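Local coordinates for protein putative Endoribonuclease L-PSP (Entamoeba histolytica, PDB 3M1X) that is of unproven function but may act as a deaminase of the RutC (YjgF/YER057c/UK114) family, at residues E72-V77 against G109-I114. Sequence-based numbering, arbitrary orientation. Where two conformers were deposited one is given.
Sequences EQSKQV and GVFNGI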
loop_
_atom_site.group_PDB
_atom_site.type_symbol
_atom_site.label_atom_id
_atom_site.label_comp_id
_atom_site.label_asym_id
_atom_site.label_seq_id
_atom_site.Cartn_x
_atom_site.Cartn_y
_atom_site.Cartn_z
ATOM N N GLU A 72 -2.295 -3.508 -23.545
ATOM C CA GLU A 72 -1.461 -2.395 -23.897
ATOM C C GLU A 72 -1.019 -1.568 -22.705
ATOM O O GLU A 72 0.184 -1.240 -22.571
ATOM C CB GLU A 72 -2.184 -1.511 -24.911
ATOM C CG GLU A 72 -2.289 -2.129 -26.312
ATOM C CD GLU A 72 -3.431 -1.570 -27.103
ATOM O OE1 GLU A 72 -3.341 -1.838 -28.263
ATOM O OE2 GLU A 72 -4.429 -1.015 -26.669
ATOM N N GLN A 73 -1.949 -1.277 -21.822
ATOM C CA GLN A 73 -1.588 -0.520 -20.665
ATOM C C GLN A 73 -0.739 -1.309 -19.694
ATOM O O GLN A 73 0.163 -0.722 -19.087
ATOM C CB GLN A 73 -2.811 0.048 -19.938
ATOM C CG GLN A 73 -3.531 1.105 -20.755
ATOM C CD GLN A 73 -4.673 1.793 -20.044
ATOM O OE1 GLN A 73 -4.755 1.763 -18.813
ATOM N NE2 GLN A 73 -5.572 2.394 -20.834
ATOM N N SER A 74 -1.011 -2.583 -19.494
ATOM C CA SER A 74 -0.200 -3.396 -18.589
ATOM C C SER A 74 1.220 -3.492 -19.025
ATOM O O SER A 74 2.182 -3.369 -18.228
ATOM C CB SER A 74 -0.801 -4.768 -18.379
ATOM O OG SER A 74 -2.064 -4.737 -17.794
ATOM N N LYS A 75 1.462 -3.697 -20.342
ATOM C CA LYS A 75 2.808 -3.751 -20.830
ATOM C C LYS A 75 3.504 -2.449 -20.614
ATOM O O LYS A 75 4.667 -2.412 -20.206
ATOM C CB LYS A 75 2.764 -4.108 -22.329
ATOM C CG LYS A 75 2.401 -5.502 -22.630
ATOM C CD LYS A 75 2.080 -5.727 -24.098
ATOM C CE LYS A 75 1.613 -7.148 -24.296
ATOM N NZ LYS A 75 1.577 -7.384 -25.827
ATOM N N GLN A 76 2.846 -1.341 -20.853
ATOM C CA GLN A 76 3.418 -0.029 -20.669
ATOM C C GLN A 76 3.756 0.243 -19.208
ATOM O O GLN A 76 4.789 0.823 -18.889
ATOM C CB GLN A 76 2.563 1.080 -21.229
ATOM C CG GLN A 76 3.267 2.459 -21.258
ATOM C CD GLN A 76 4.472 2.442 -22.210
ATOM O OE1 GLN A 76 4.265 2.135 -23.377
ATOM N NE2 GLN A 76 5.646 2.797 -21.784
ATOM N N VAL A 77 2.866 -0.148 -18.301
ATOM C CA VAL A 77 3.115 0.022 -16.889
ATOM C C VAL A 77 4.396 -0.704 -16.477
ATOM O O VAL A 77 5.246 -0.159 -15.772
ATOM C CB VAL A 77 1.936 -0.466 -16.044
ATOM C CG1 VAL A 77 2.322 -0.726 -14.541
ATOM C CG2 VAL A 77 0.734 0.525 -16.115
ATOM N N GLY A 109 -6.258 -12.040 -14.736
ATOM C CA GLY A 109 -5.490 -13.077 -15.410
ATOM C C GLY A 109 -4.590 -12.525 -16.476
ATOM O O GLY A 109 -3.411 -12.909 -16.533
ATOM N N VAL A 110 -5.093 -11.669 -17.342
ATOM C CA VAL A 110 -4.321 -11.080 -18.409
ATOM C C VAL A 110 -3.188 -10.256 -17.804
ATOM O O VAL A 110 -2.050 -10.292 -18.241
ATOM C CB VAL A 110 -5.186 -10.381 -19.416
ATOM C CG1 VAL A 110 -4.349 -9.546 -20.351
ATOM C CG2 VAL A 110 -5.939 -11.479 -20.258
ATOM N N PHE A 111 -3.558 -9.423 -16.829
ATOM C CA PHE A 111 -2.545 -8.624 -16.185
ATOM C C PHE A 111 -1.440 -9.430 -15.605
ATOM O O PHE A 111 -0.241 -9.194 -15.776
ATOM C CB PHE A 111 -3.155 -7.724 -15.092
ATOM C CG PHE A 111 -2.119 -7.134 -14.192
ATOM C CD1 PHE A 111 -1.360 -6.109 -14.640
ATOM C CD2 PHE A 111 -1.778 -7.721 -12.977
ATOM C CE1 PHE A 111 -0.274 -5.592 -13.886
ATOM C CE2 PHE A 111 -0.736 -7.209 -12.221
ATOM C CZ PHE A 111 -0.012 -6.191 -12.688
ATOM N N ASN A 112 -1.823 -10.522 -14.929
ATOM C CA ASN A 112 -0.868 -11.290 -14.251
ATOM C C ASN A 112 0.145 -11.918 -15.259
ATOM O O ASN A 112 1.335 -12.022 -14.970
ATOM C CB ASN A 112 -1.583 -12.295 -13.366
ATOM C CG ASN A 112 -0.603 -13.260 -12.754
ATOM O OD1 ASN A 112 0.051 -12.920 -11.763
ATOM N ND2 ASN A 112 -0.433 -14.436 -13.330
ATOM N N GLY A 113 -0.334 -12.376 -16.429
ATOM C CA GLY A 113 0.574 -12.870 -17.393
ATOM C C GLY A 113 1.627 -11.893 -17.880
ATOM O O GLY A 113 2.785 -12.201 -18.093
ATOM N N ILE A 114 1.169 -10.668 -18.074
ATOM C CA ILE A 114 2.052 -9.609 -18.555
ATOM C C ILE A 114 3.099 -9.206 -17.453
ATOM O O ILE A 114 4.277 -9.029 -17.694
ATOM C CB ILE A 114 1.256 -8.406 -19.049
ATOM C CG1 ILE A 114 0.511 -8.822 -20.363
ATOM C CG2 ILE A 114 2.115 -7.157 -19.264
ATOM C CD1 ILE A 114 -0.636 -7.859 -20.752
#
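I114 of helix 108-119 reaches across to S74 and K75 of helix 70-87, joining the two helices that lie side by side on the mixed sheet of the chorismate mutase-like fold of the YjgF/YER057c/UK114 family. The helices run in roughly the same direction, with a crossing angle of -33° and a closest axis approach of 9.4 Å between the two short segments. I114 divides its contact between two branches. Its CG2 methyl, anti to the backbone N, presses on the backbone of helix 70-87, 3.7 Å from K75 N, while CD1 lies against S74 CB at 3.9 Å. A branched aliphatic residue suits this place because its two methyls can cover neighbouring residues on one helix turn. K75 adds only the root of its side chain: CG meets the same I114 CG2 at 3.8 Å, the two side chains crossing at about a right angle. Beyond CG the lysine is extended, with its long aliphatic part carrying the amine onward from the helix pair.

Deeper, toward the sheet, S74 meets the edge of the F111 ring and also touches V140. The phenyl group is buried against V140 and V142 of strand 140-146 and C100 and L102 of strand 95-102. Serine is small enough to fit beside this ring. Its OG stands beside the backbone N, anti to the carbonyl carbon (chi1 -62°), which lets the buried hydroxyl hydrogen-bond back to I70 O in its own helix while lying at the ring's edge, in its plane, 3.5 Å from F111 CD1.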